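Local coordinates for protein TsrD (Streptomyces laurentii, PDB 5X7L) that belongs to the SnoaL-like polyketide cyclase family of the NTF2 clan and folds as a cone-like alpha+beta domain, present here as two copies, at residues S65-D70 against R81-G86; E74-V79 against I109-D114. All blocks are in the same frame, centred on the assembly; numbering follows the deposited sequence.

Contact 1 (S65-D70 against R81-G86); sequences SLTLDD and RMTFSG
R81 O is gripped by two successive amides, D69 N at 2.7 Å and D70 N at 3.2 Å, and R81 N returns a bond to D70 O: two residues of strand 61-74 face one of strand 77-88, a classic beta bulge. The irregularity turns the D69 side chain toward the partner strand. With CG of D69 anti to its own carbonyl carbon (chi1 -63°), T83 OG1 donates to the syn lone pair of D69 OD2 at 2.7 Å. D69 CB lies over one face of the R81 guanidinium. The long salt bridge from D69 OD2 to R81 NH1 (4.0 Å) works by charge alone, for OD2 stands well off the guanidinium plane with no N-H aimed at it; water 2 accepts from R81 NH1. At the guanidinium edge, water 3 links R81 NE to D70 OD2, which also pairs with K77 of the second subunit. Beyond the bulge, S65-S85 and T67-T83 are hydrogen-bonded pairs. On the face of L66, L68, M82 and F84, L66 CD1 reaches F84 CB at 4.0 Å; helix 6-22 packs against L66, L68 and M82. This is a bulged antiparallel hairpin of the curved NTF2-like sheet, its apolar face turned to a helix.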
# COMPACT_ATOMS: atom_id res chain seq x y z
N SER B 65 -15.20 10.64 -2.12
CA SER B 65 -14.75 10.26 -3.45
C SER B 65 -13.68 9.18 -3.36
O SER B 65 -12.71 9.31 -2.63
CB SER B 65 -14.20 11.47 -4.21
OG SER B 65 -13.72 11.08 -5.49
N LEU B 66 -13.89 8.10 -4.12
CA LEU B 66 -12.93 7.02 -4.23
C LEU B 66 -12.65 6.82 -5.70
O LEU B 66 -13.56 6.50 -6.47
CB LEU B 66 -13.46 5.74 -3.60
CG LEU B 66 -12.49 4.55 -3.54
CD1 LEU B 66 -11.31 4.87 -2.62
CD2 LEU B 66 -13.21 3.29 -3.08
N THR B 67 -11.40 7.04 -6.11
CA THR B 67 -11.04 6.95 -7.51
C THR B 67 -9.88 5.98 -7.72
O THR B 67 -9.05 5.77 -6.83
CB THR B 67 -10.69 8.33 -8.09
OG1 THR B 67 -9.66 8.93 -7.31
CG2 THR B 67 -11.92 9.23 -8.09
N LEU B 68 -9.86 5.38 -8.90
CA LEU B 68 -8.89 4.37 -9.26
C LEU B 68 -7.72 4.99 -10.02
O LEU B 68 -7.89 5.50 -11.12
CB LEU B 68 -9.56 3.28 -10.09
CG LEU B 68 -8.71 2.06 -10.45
CD1 LEU B 68 -8.26 1.31 -9.20
CD2 LEU B 68 -9.51 1.15 -11.35
N ASP B 69 -6.54 4.94 -9.41
CA ASP B 69 -5.33 5.49 -10.01
C ASP B 69 -4.61 4.48 -10.89
O ASP B 69 -4.01 4.84 -11.90
CB ASP B 69 -4.37 5.98 -8.93
CG ASP B 69 -4.96 7.11 -8.11
OD1 ASP B 69 -5.37 8.12 -8.71
OD2 ASP B 69 -5.02 6.97 -6.87
N ASP B 70 -4.63 3.21 -10.49
CA ASP B 70 -3.99 2.16 -11.26
C ASP B 70 -4.59 0.81 -10.87
O ASP B 70 -5.07 0.64 -9.75
CB ASP B 70 -2.47 2.16 -11.03
CG ASP B 70 -1.70 1.44 -12.13
OD1 ASP B 70 -2.30 1.06 -13.16
OD2 ASP B 70 -0.48 1.26 -11.97
N ARG B 81 -4.68 0.68 -6.86
CA ARG B 81 -4.17 1.88 -6.21
C ARG B 81 -5.23 2.96 -6.35
O ARG B 81 -5.69 3.24 -7.46
CB ARG B 81 -2.85 2.34 -6.84
CG ARG B 81 -2.29 3.59 -6.17
CD ARG B 81 -0.85 3.86 -6.53
NE ARG B 81 -0.65 4.18 -7.94
CZ ARG B 81 -0.80 5.39 -8.48
NH1 ARG B 81 -1.17 6.43 -7.72
NH2 ARG B 81 -0.57 5.58 -9.77
N MSE B 82 -5.63 3.55 -5.23
CA MSE B 82 -6.78 4.46 -5.19
C MSE B 82 -6.48 5.70 -4.39
O MSE B 82 -5.53 5.75 -3.61
CB MSE B 82 -8.00 3.73 -4.61
CG MSE B 82 -8.48 2.61 -5.52
SE MSE B 82 -9.87 1.51 -4.71
CE MSE B 82 -8.73 0.45 -3.55
N THR B 83 -7.32 6.72 -4.60
CA THR B 83 -7.30 7.95 -3.83
C THR B 83 -8.67 8.10 -3.15
O THR B 83 -9.71 7.97 -3.80
CB THR B 83 -7.00 9.17 -4.72
OG1 THR B 83 -5.70 9.03 -5.28
CG2 THR B 83 -7.06 10.46 -3.92
N PHE B 84 -8.64 8.39 -1.86
CA PHE B 84 -9.83 8.46 -1.01
C PHE B 84 -9.90 9.85 -0.40
O PHE B 84 -8.96 10.27 0.29
CB PHE B 84 -9.72 7.37 0.06
CG PHE B 84 -10.85 7.35 1.05
CD1 PHE B 84 -12.17 7.28 0.64
CD2 PHE B 84 -10.58 7.33 2.42
CE1 PHE B 84 -13.20 7.22 1.56
CE2 PHE B 84 -11.60 7.27 3.34
CZ PHE B 84 -12.91 7.22 2.92
N SER B 85 -10.98 10.57 -0.66
CA SER B 85 -11.09 11.95 -0.20
C SER B 85 -12.51 12.27 0.25
O SER B 85 -13.45 11.53 -0.05
CB SER B 85 -10.66 12.94 -1.30
OG SER B 85 -11.54 12.87 -2.41
N GLY B 86 -12.65 13.39 0.95
CA GLY B 86 -13.94 13.83 1.45
C GLY B 86 -13.77 14.82 2.57
O GLY B 86 -12.69 15.37 2.77
O HOH W 1 -10.75 10.67 -4.47
O HOH W 2 -2.59 6.77 -5.19
O HOH W 3 0.59 2.75 -10.01

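Contact 2 (E74-V79 against I109-D114); sequences EGDKAV and IFLIED
Antiparallel pairing of strands 77-88 and 101-113 centres here on A78 and F110, a hydrogen-bonded pair: F110 N donates to A78 O at 2.8 Å in an almost straight bond (179° at the hydrogen), and A78 N returns a bond to F110 O. Just before the strand, at the end of a type II' turn from E74 to K77, D76 O accepts from I112 N at 2.8 Å. The D76 carboxylate lies alongside L111, OD2 3.5 Å from L111 CD1, and water 4 donates both to D76 OD2 and to I112 O. These are central strands of the NTF2-like sheet, whose two faces meet different neighbours. On the face of A78 and F110, the F110 ring stacks on F117 and meets F16 of helix 6-22 edge-to-face; an isopropyl alcohol molecule also lies near F110. K77, V79, I109 and L111 share the other face. There the K77 chain, bent at chi2 (-74°), carries CE to within 3.8 Å of L111 CD1, and its NZ forms a salt bridge with D70 of the second subunit. V79 and I109 lie side by side, CG2 of V79 3.9 Å from CG1 of I109, and V79 packs on V79 of the second subunit.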
# COMPACT_ATOMS: atom_id res chain seq x y z
N GLU B 74 -3.25 -10.13 -12.24
CA GLU B 74 -2.56 -11.37 -12.60
C GLU B 74 -3.21 -12.55 -11.91
O GLU B 74 -3.28 -12.59 -10.68
CB GLU B 74 -1.08 -11.31 -12.20
CG GLU B 74 -0.30 -12.55 -12.64
CD GLU B 74 1.10 -12.60 -12.08
OE1 GLU B 74 1.35 -12.07 -10.97
OE2 GLU B 74 1.98 -13.19 -12.75
N GLY B 75 -3.68 -13.52 -12.69
CA GLY B 75 -4.24 -14.74 -12.13
C GLY B 75 -5.41 -14.45 -11.20
O GLY B 75 -6.40 -13.86 -11.61
N ASP B 76 -5.27 -14.85 -9.94
CA ASP B 76 -6.33 -14.62 -8.95
C ASP B 76 -6.06 -13.39 -8.07
O ASP B 76 -6.61 -13.28 -6.98
CB ASP B 76 -6.56 -15.87 -8.09
CG ASP B 76 -5.34 -16.27 -7.26
OD1 ASP B 76 -4.28 -15.62 -7.36
OD2 ASP B 76 -5.46 -17.25 -6.49
N LYS B 77 -5.25 -12.46 -8.57
CA LYS B 77 -4.94 -11.23 -7.84
C LYS B 77 -5.31 -9.98 -8.63
O LYS B 77 -5.07 -9.89 -9.83
CB LYS B 77 -3.45 -11.18 -7.48
CG LYS B 77 -2.99 -12.28 -6.54
CD LYS B 77 -3.46 -12.05 -5.11
CE LYS B 77 -3.16 -13.25 -4.22
NZ LYS B 77 -1.71 -13.58 -4.18
N ALA B 78 -5.88 -9.01 -7.92
CA ALA B 78 -6.13 -7.68 -8.47
C ALA B 78 -5.59 -6.64 -7.50
O ALA B 78 -5.90 -6.68 -6.31
CB ALA B 78 -7.61 -7.47 -8.70
N VAL B 79 -4.76 -5.73 -8.00
CA VAL B 79 -4.20 -4.67 -7.19
C VAL B 79 -4.76 -3.33 -7.64
O VAL B 79 -4.61 -2.95 -8.80
CB VAL B 79 -2.66 -4.62 -7.30
CG1 VAL B 79 -2.11 -3.53 -6.38
CG2 VAL B 79 -2.07 -5.98 -6.96
N ILE B 109 -4.82 -5.11 -2.33
CA ILE B 109 -4.60 -6.32 -3.10
C ILE B 109 -5.74 -7.27 -2.78
O ILE B 109 -5.93 -7.63 -1.62
CB ILE B 109 -3.26 -6.99 -2.76
CG1 ILE B 109 -2.10 -6.01 -3.02
CG2 ILE B 109 -3.09 -8.27 -3.56
CD1 ILE B 109 -0.75 -6.53 -2.59
N PHE B 110 -6.51 -7.65 -3.80
CA PHE B 110 -7.63 -8.56 -3.64
C PHE B 110 -7.30 -9.95 -4.16
O PHE B 110 -6.68 -10.10 -5.21
CB PHE B 110 -8.85 -8.07 -4.40
CG PHE B 110 -9.41 -6.77 -3.91
CD1 PHE B 110 -10.18 -6.72 -2.75
CD2 PHE B 110 -9.20 -5.59 -4.62
CE1 PHE B 110 -10.71 -5.52 -2.31
CE2 PHE B 110 -9.73 -4.39 -4.17
CZ PHE B 110 -10.48 -4.35 -3.02
N LEU B 111 -7.74 -10.96 -3.42
CA LEU B 111 -7.74 -12.35 -3.87
C LEU B 111 -9.10 -12.66 -4.50
O LEU B 111 -10.14 -12.41 -3.89
CB LEU B 111 -7.49 -13.29 -2.69
CG LEU B 111 -7.51 -14.80 -2.95
CD1 LEU B 111 -6.37 -15.21 -3.86
CD2 LEU B 111 -7.47 -15.56 -1.63
N ILE B 112 -9.07 -13.22 -5.71
CA ILE B 112 -10.29 -13.57 -6.43
C ILE B 112 -10.62 -15.05 -6.24
O ILE B 112 -9.80 -15.91 -6.54
CB ILE B 112 -10.15 -13.25 -7.94
CG1 ILE B 112 -9.84 -11.76 -8.14
CG2 ILE B 112 -11.41 -13.65 -8.70
CD1 ILE B 112 -9.26 -11.43 -9.50
N GLU B 113 -11.82 -15.32 -5.74
CA GLU B 113 -12.35 -16.68 -5.60
C GLU B 113 -13.77 -16.69 -6.12
O GLU B 113 -14.55 -15.80 -5.81
CB GLU B 113 -12.36 -17.13 -4.14
CG GLU B 113 -10.99 -17.35 -3.54
CD GLU B 113 -11.03 -17.72 -2.07
OE1 GLU B 113 -12.13 -17.72 -1.46
OE2 GLU B 113 -9.95 -18.00 -1.51
N ASP B 114 -14.10 -17.71 -6.91
CA ASP B 114 -15.44 -17.84 -7.48
C ASP B 114 -15.85 -16.57 -8.22
O ASP B 114 -17.00 -16.15 -8.17
CB ASP B 114 -16.46 -18.18 -6.38
CG ASP B 114 -16.09 -19.43 -5.61
OD1 ASP B 114 -15.80 -20.46 -6.25
OD2 ASP B 114 -16.09 -19.38 -4.36
O HOH W 4 -8.08 -17.93 -5.66

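Overall arrangement
From the N terminus, helix 6-22 comes first and later packs on one face of the sheet at both contacts. Strand 61-74 then turns back through residues 74-77 into strand 77-88, and contact 1 closes this hairpin, with 10 residues between its segments. Contact 2 closes a longer loop of 29 residues, pairing the start of strand 77-88 with the end of strand 101-113. Because 74-79 falls between 65-70 and 81-86 while 109-114 follows both, the contacts cross along the chain. Their centres are 19 Å apart, yet strand 77-88 carries both and joins its two neighbours into one sheet. Both contacts also touch the second subunit.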